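Local coordinates for proto-oncogene tyrosine-protein kinase receptor Ret (Danio rerio, PDB 7AMK), which is a receptor tyrosine kinase that probably recognises GDNF-family ligands together with GFR-alpha co-receptors through its extracellular cadherin-like domains, at residues V261-T266 and V275-V280. The protein carries 4 engineered substitutions. Sequence-based numbering, arbitrary orientation.
Sequences VYDRDT and VQNKLV. With CA (calcium ion), chain N; CA (calcium ion), chain M.
D263, D265 and N277 meet on one calcium ion (chain N) in the classic cadherin interdomain site, where the DRD sequence, starting at the last residue of strand 255-263, faces the type II turn V275-K278 of the third cadherin-like domain. D263 grips the ion with both carboxylate oxygens, OD2 at 2.4 Å and OD1 at 2.6 Å; its CG stands anti to the backbone N (chi1 -166°), which brings both oxygens onto the ion. OD1 also takes the D265 backbone N-H through its anti lone pair, an Asx turn that, with the two metal bonds, holds the carboxylate in place. D265 bridges two metals: OD2 binds this calcium, while OD1 binds the second (chain M), alongside E196 of the preceding domain. N277 comes from the far side, its amide plane turned 87° from the D263 carboxylate, and gives OD1 to the ion at 2.3 Å. The metal draws together oxygens that would probably repel one another without it, N277 OD1 and D263 OD2 lying 3.4 Å apart; D230, the N232 carbonyl and D341 complete the shell. N277 ND2 faces away from the ion, toward T267. Deeper in the domain, between the two sheets of the sandwich, L279 CD1 touches V261 CG1 at 4.1 Å.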
ATOM      1  N   VAL A 261     -11.595   1.252 -15.710  1.00 21.88           N
ATOM      2  CA  VAL A 261     -12.209   1.138 -17.024  1.00 21.66           C
ATOM      3  C   VAL A 261     -12.930  -0.196 -17.067  1.00 20.83           C
ATOM      4  O   VAL A 261     -12.402  -1.202 -16.585  1.00 26.69           O
ATOM      5  CB  VAL A 261     -11.160   1.262 -18.155  1.00 21.18           C
ATOM      6  CG1 VAL A 261     -11.713   0.740 -19.480  1.00 19.62           C
ATOM      7  CG2 VAL A 261     -10.680   2.719 -18.255  1.00 20.60           C
ATOM      8  N   TYR A 262     -14.130  -0.204 -17.622  1.00 19.58           N
ATOM      9  CA  TYR A 262     -14.975  -1.383 -17.629  1.00 19.25           C
ATOM     10  C   TYR A 262     -15.228  -1.852 -19.051  1.00 19.90           C
ATOM     11  O   TYR A 262     -15.303  -1.050 -19.988  1.00 19.95           O
ATOM     12  CB  TYR A 262     -16.315  -1.119 -16.926  1.00 21.41           C
ATOM     13  CG  TYR A 262     -16.133  -0.569 -15.528  1.00 27.85           C
ATOM     14  CD1 TYR A 262     -15.973   0.802 -15.309  1.00 30.72           C
ATOM     15  CD2 TYR A 262     -16.095  -1.416 -14.426  1.00 23.56           C
ATOM     16  CE1 TYR A 262     -15.794   1.304 -14.019  1.00 34.18           C
ATOM     17  CE2 TYR A 262     -15.915  -0.931 -13.156  1.00 26.88           C
ATOM     18  CZ  TYR A 262     -15.766   0.424 -12.943  1.00 31.82           C
ATOM     19  OH  TYR A 262     -15.589   0.879 -11.646  1.00 35.29           O
ATOM     20  N   ASP A 263     -15.355  -3.169 -19.201  1.00 19.36           N
ATOM     21  CA  ASP A 263     -15.619  -3.765 -20.509  1.00 18.30           C
ATOM     22  C   ASP A 263     -16.527  -4.967 -20.286  1.00 19.22           C
ATOM     23  O   ASP A 263     -16.183  -5.868 -19.515  1.00 20.63           O
ATOM     24  CB  ASP A 263     -14.304  -4.169 -21.198  1.00 17.90           C
ATOM     25  CG  ASP A 263     -14.474  -4.479 -22.676  1.00 18.24           C
ATOM     26  OD1 ASP A 263     -15.402  -5.215 -23.040  1.00 22.49           O
ATOM     27  OD2 ASP A 263     -13.665  -3.989 -23.483  1.00 18.88           O
ATOM     28  N   ARG A 264     -17.692  -4.975 -20.937  1.00 20.17           N
ATOM     29  CA  ARG A 264     -18.647  -6.053 -20.703  1.00 20.65           C
ATOM     30  C   ARG A 264     -18.179  -7.394 -21.249  1.00 21.12           C
ATOM     31  O   ARG A 264     -18.703  -8.435 -20.826  1.00 24.02           O
ATOM     32  CB  ARG A 264     -20.004  -5.688 -21.298  1.00 19.67           C
ATOM     33  CG  ARG A 264     -20.600  -4.476 -20.612  1.00 21.78           C
ATOM     34  CD  ARG A 264     -22.033  -4.196 -21.042  1.00 37.46           C
ATOM     35  NE  ARG A 264     -22.550  -3.029 -20.326  1.00 46.16           N
ATOM     36  CZ  ARG A 264     -23.094  -3.057 -19.114  1.00 39.20           C
ATOM     37  NH1 ARG A 264     -23.249  -4.191 -18.448  1.00 32.00           N
ATOM     38  NH2 ARG A 264     -23.491  -1.913 -18.557  1.00 54.08           N
ATOM     39  N   ASP A 265     -17.215  -7.396 -22.164  1.00 17.81           N
ATOM     40  CA  ASP A 265     -16.650  -8.633 -22.683  1.00 17.53           C
ATOM     41  C   ASP A 265     -15.745  -9.305 -21.644  1.00 18.54           C
ATOM     42  O   ASP A 265     -15.163  -8.656 -20.769  1.00 19.40           O
ATOM     43  CB  ASP A 265     -15.853  -8.365 -23.957  1.00 17.81           C
ATOM     44  CG  ASP A 265     -16.696  -7.748 -25.050  1.00 20.91           C
ATOM     45  OD1 ASP A 265     -17.848  -8.195 -25.228  1.00 21.32           O
ATOM     46  OD2 ASP A 265     -16.226  -6.802 -25.726  1.00 21.30           O
ATOM     47  N   THR A 266     -15.631 -10.623 -21.753  1.00 20.15           N
ATOM     48  CA  THR A 266     -14.753 -11.420 -20.907  1.00 21.18           C
ATOM     49  C   THR A 266     -13.332 -11.424 -21.452  1.00 17.65           C
ATOM     50  O   THR A 266     -13.079 -11.130 -22.622  1.00 21.50           O
ATOM     51  CB  THR A 266     -15.245 -12.877 -20.810  1.00 21.81           C
ATOM     52  OG1 THR A 266     -14.990 -13.543 -22.049  1.00 24.33           O
ATOM     53  CG2 THR A 266     -16.735 -12.918 -20.520  1.00 20.77           C
ATOM     54  N   VAL A 275      -5.106 -12.235 -27.347  1.00 39.67           N
ATOM     55  CA  VAL A 275      -5.215 -10.870 -27.847  1.00 35.00           C
ATOM     56  C   VAL A 275      -6.661 -10.397 -27.924  1.00 37.76           C
ATOM     57  O   VAL A 275      -6.898  -9.179 -27.973  1.00 29.37           O
ATOM     58  CB  VAL A 275      -4.545 -10.719 -29.226  1.00 46.42           C
ATOM     59  CG1 VAL A 275      -4.547  -9.246 -29.634  1.00 42.18           C
ATOM     60  CG2 VAL A 275      -3.121 -11.260 -29.193  1.00 47.24           C
ATOM     61  N   GLN A 276      -7.626 -11.318 -27.930  1.00 32.53           N
ATOM     62  CA  GLN A 276      -9.040 -10.967 -27.859  1.00 30.81           C
ATOM     63  C   GLN A 276      -9.324 -10.081 -26.657  1.00 26.09           C
ATOM     64  O   GLN A 276      -9.067 -10.458 -25.510  1.00 23.21           O
ATOM     65  CB  GLN A 276      -9.900 -12.232 -27.774  1.00 33.06           C
ATOM     66  CG  GLN A 276     -11.295 -11.985 -27.176  1.00 37.28           C
ATOM     67  CD  GLN A 276     -12.286 -13.130 -27.399  1.00 35.80           C
ATOM     68  OE1 GLN A 276     -12.015 -14.085 -28.138  1.00 40.80           O
ATOM     69  NE2 GLN A 276     -13.457 -13.016 -26.777  1.00 36.80           N
ATOM     70  N   ASN A 277      -9.871  -8.901 -26.917  1.00 20.83           N
ATOM     71  CA  ASN A 277     -10.334  -8.017 -25.857  1.00 19.79           C
ATOM     72  C   ASN A 277      -9.197  -7.438 -25.048  1.00 19.77           C
ATOM     73  O   ASN A 277      -9.426  -6.893 -23.976  1.00 19.18           O
ATOM     74  CB  ASN A 277     -11.306  -8.711 -24.905  1.00 18.79           C
ATOM     75  CG  ASN A 277     -12.304  -7.753 -24.347  1.00 18.23           C
ATOM     76  OD1 ASN A 277     -12.807  -6.911 -25.067  1.00 18.67           O
ATOM     77  ND2 ASN A 277     -12.577  -7.845 -23.054  1.00 18.70           N
ATOM     78  N   LYS A 278      -7.975  -7.562 -25.531  1.00 21.91           N
ATOM     79  CA  LYS A 278      -6.846  -6.936 -24.874  1.00 24.51           C
ATOM     80  C   LYS A 278      -6.931  -5.425 -25.049  1.00 25.19           C
ATOM     81  O   LYS A 278      -7.114  -4.926 -26.166  1.00 22.08           O
ATOM     82  CB  LYS A 278      -5.549  -7.483 -25.463  1.00 23.23           C
ATOM     83  CG  LYS A 278      -4.283  -6.958 -24.818  1.00 34.42           C
ATOM     84  CD  LYS A 278      -3.074  -7.542 -25.555  1.00 37.13           C
ATOM     85  CE  LYS A 278      -1.770  -6.888 -25.132  1.00 37.85           C
ATOM     86  NZ  LYS A 278      -0.621  -7.389 -25.959  1.00 54.99           N
ATOM     87  N   LEU A 279      -6.786  -4.692 -23.946  1.00 22.77           N
ATOM     88  CA  LEU A 279      -6.626  -3.240 -23.997  1.00 29.94           C
ATOM     89  C   LEU A 279      -5.142  -2.892 -23.888  1.00 24.33           C
ATOM     90  O   LEU A 279      -4.485  -3.277 -22.919  1.00 25.25           O
ATOM     91  CB  LEU A 279      -7.401  -2.543 -22.873  1.00 28.65           C
ATOM     92  CG  LEU A 279      -8.890  -2.842 -22.705  1.00 28.81           C
ATOM     93  CD1 LEU A 279      -9.477  -2.001 -21.544  1.00 20.07           C
ATOM     94  CD2 LEU A 279      -9.578  -2.560 -24.013  1.00 22.93           C
ATOM     95  N   VAL A 280      -4.631  -2.145 -24.860  1.00 27.91           N
ATOM     96  CA  VAL A 280      -3.263  -1.635 -24.855  1.00 32.95           C
ATOM     97  C   VAL A 280      -3.323  -0.131 -24.625  1.00 30.37           C
ATOM     98  O   VAL A 280      -4.126   0.564 -25.259  1.00 33.18           O
ATOM     99  CB  VAL A 280      -2.525  -1.953 -26.169  1.00 32.92           C
ATOM    100  CG1 VAL A 280      -2.654  -3.423 -26.525  1.00 30.01           C
ATOM    101  CG2 VAL A 280      -3.044  -1.075 -27.297  1.00 34.40           C
TER
HETATM  102 CA    CA N 603     -14.387  -5.308 -25.382  1.00 13.21          CA
HETATM  103 CA    CA M 602     -19.039 -10.060 -26.114  1.00 17.96          CA